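Side-chain contact in 2-hydroxyisocaproyl-CoA dehydratase activator (Clostridium difficile, PDB 4EHU), which transfers one electron to (R)-2-hydroxyisocaproyl-CoA dehydratase, coupled to ATP hydrolysis, and so activates that enzyme in leucine fermentation: residues Ala26-Ser31 with Tyr47-Leu52. Residues are numbered along the deposited sequence; the frame is centred on the assembly and turned at random.
Sequences ASETIS and YGKTGL
Lys49, one residue before the end of helix 38-50, reaches from the helix to the edge strand 23-30 and gives its ammonium group to two acceptors there. The firmer bond goes to the backbone of Ser27: NZ of Lys49 lies 2.7 Å from O of Ser27, nearly in line with the carbonyl (C=O...NZ angle 177°). The second partner is Glu28, whose OE1 stands 2.9 Å from Lys49 NZ in a salt bridge that is weak as a hydrogen bond. The two side chains cross at about a right angle: the lysine runs extended beyond CG, whereas the glutamate bends at chi2 (63°), which turns its carboxylate towards the ammonium. This polar grip is the solvent side, with Lys49 exposed and Glu28 partly so. The tight part is small, the methyl of buried Ala26 pressing on that of Thr50, with CB of Ala26 only 3.3 Å from CG2 of Thr50, closer than usual for two carbons. Pointing CG2 at the strand, Thr50 keeps OG1 for its own helix end, where it bonds to O of Leu46 and accepts from N of Leu52 at 3.0 Å in an ST turn; Gly51, first past the helix, has positive phi. Within the sheet, strand 23-30 pairs antiparallel with strand 13-19, which brings Ser13 and Lys14 to the ATP site. A helix packed on this N-terminal 3-2-1-4-5 sheet, whose order a second sheet repeats, typifies the actin-like ATPase fold.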
loop_
_atom_site.group_PDB
_atom_site.type_symbol
_atom_site.label_atom_id
_atom_site.label_comp_id
_atom_site.label_asym_id
_atom_site.label_seq_id
_atom_site.Cartn_x
_atom_site.Cartn_y
_atom_site.Cartn_z
ATOM N N ALA A 26 5.855 36.553 0.179
ATOM C CA ALA A 26 6.003 35.642 -0.948
ATOM C C ALA A 26 5.846 34.197 -0.501
ATOM O O ALA A 26 6.198 33.824 0.622
ATOM C CB ALA A 26 7.357 35.837 -1.631
ATOM N N SER A 27 5.293 33.383 -1.389
ATOM C CA SER A 27 5.192 31.959 -1.145
ATOM C C SER A 27 5.207 31.254 -2.485
ATOM O O SER A 27 4.915 31.851 -3.514
ATOM C CB SER A 27 3.914 31.639 -0.394
ATOM O OG SER A 27 2.781 31.930 -1.200
ATOM N N GLU A 28 5.560 29.983 -2.484
ATOM C CA GLU A 28 5.666 29.267 -3.736
ATOM C C GLU A 28 5.659 27.786 -3.457
ATOM O O GLU A 28 6.294 27.317 -2.510
ATOM C CB GLU A 28 6.945 29.668 -4.475
ATOM C CG GLU A 28 7.105 29.026 -5.845
ATOM C CD GLU A 28 6.017 29.441 -6.818
ATOM O OE1 GLU A 28 5.447 30.539 -6.645
ATOM O OE2 GLU A 28 5.728 28.665 -7.753
ATOM N N THR A 29 4.925 27.050 -4.279
ATOM C CA THR A 29 4.930 25.605 -4.201
ATOM C C THR A 29 5.330 25.074 -5.564
ATOM O O THR A 29 4.812 25.524 -6.585
ATOM C CB THR A 29 3.535 25.071 -3.821
ATOM O OG1 THR A 29 3.142 25.634 -2.562
ATOM C CG2 THR A 29 3.526 23.547 -3.722
ATOM N N ILE A 30 6.272 24.142 -5.579
ATOM C CA ILE A 30 6.615 23.417 -6.794
ATOM C C ILE A 30 6.390 21.939 -6.522
ATOM O O ILE A 30 6.856 21.422 -5.511
ATOM C CB ILE A 30 8.084 23.649 -7.195
ATOM C CG1 ILE A 30 8.366 25.145 -7.348
ATOM C CG2 ILE A 30 8.401 22.904 -8.477
ATOM C CD1 ILE A 30 7.761 25.760 -8.583
ATOM N N SER A 31 5.680 21.254 -7.415
ATOM C CA SER A 31 5.275 19.869 -7.180
ATOM C C SER A 31 6.384 18.879 -7.502
ATOM O O SER A 31 6.130 17.814 -8.068
ATOM C CB SER A 31 4.033 19.525 -8.000
ATOM O OG SER A 31 2.951 20.367 -7.660
ATOM N N TYR A 47 12.540 34.647 -5.133
ATOM C CA TYR A 47 13.443 35.749 -5.443
ATOM C C TYR A 47 12.915 36.591 -6.595
ATOM O O TYR A 47 13.036 37.817 -6.583
ATOM C CB TYR A 47 14.833 35.212 -5.790
ATOM C CG TYR A 47 15.584 34.640 -4.607
ATOM C CD1 TYR A 47 15.506 35.234 -3.352
ATOM C CD2 TYR A 47 16.367 33.504 -4.744
ATOM C CE1 TYR A 47 16.195 34.711 -2.269
ATOM C CE2 TYR A 47 17.055 32.973 -3.668
ATOM C CZ TYR A 47 16.966 33.579 -2.433
ATOM O OH TYR A 47 17.659 33.046 -1.366
ATOM N N GLY A 48 12.338 35.934 -7.593
ATOM C CA GLY A 48 11.781 36.628 -8.737
ATOM C C GLY A 48 10.610 37.505 -8.335
ATOM O O GLY A 48 10.507 38.658 -8.756
ATOM N N LYS A 49 9.729 36.956 -7.510
ATOM C CA LYS A 49 8.544 37.675 -7.059
ATOM C C LYS A 49 8.922 38.907 -6.255
ATOM O O LYS A 49 8.369 39.987 -6.458
ATOM C CB LYS A 49 7.674 36.779 -6.176
ATOM C CG LYS A 49 7.058 35.581 -6.866
ATOM C CD LYS A 49 6.086 34.888 -5.927
ATOM C CE LYS A 49 5.700 33.503 -6.417
ATOM N NZ LYS A 49 4.371 33.107 -5.884
ATOM N N THR A 50 9.858 38.733 -5.329
ATOM C CA THR A 50 10.169 39.765 -4.348
ATOM C C THR A 50 11.258 40.719 -4.824
ATOM O O THR A 50 11.400 41.819 -4.293
ATOM C CB THR A 50 10.645 39.141 -3.031
ATOM O OG1 THR A 50 11.877 38.447 -3.254
ATOM C CG2 THR A 50 9.600 38.167 -2.481
ATOM N N GLY A 51 12.031 40.291 -5.816
ATOM C CA GLY A 51 13.184 41.052 -6.258
ATOM C C GLY A 51 14.296 41.005 -5.229
ATOM O O GLY A 51 15.229 41.807 -5.266
ATOM N N LEU A 52 14.194 40.059 -4.302
ATOM C CA LEU A 52 15.206 39.887 -3.270
ATOM C C LEU A 52 16.270 38.898 -3.734
ATOM O O LEU A 52 16.080 38.185 -4.718
ATOM C CB LEU A 52 14.561 39.391 -1.969
ATOM C CG LEU A 52 13.599 40.363 -1.274
ATOM C CD1 LEU A 52 12.786 39.654 -0.184
ATOM C CD2 LEU A 52 14.366 41.554 -0.700
#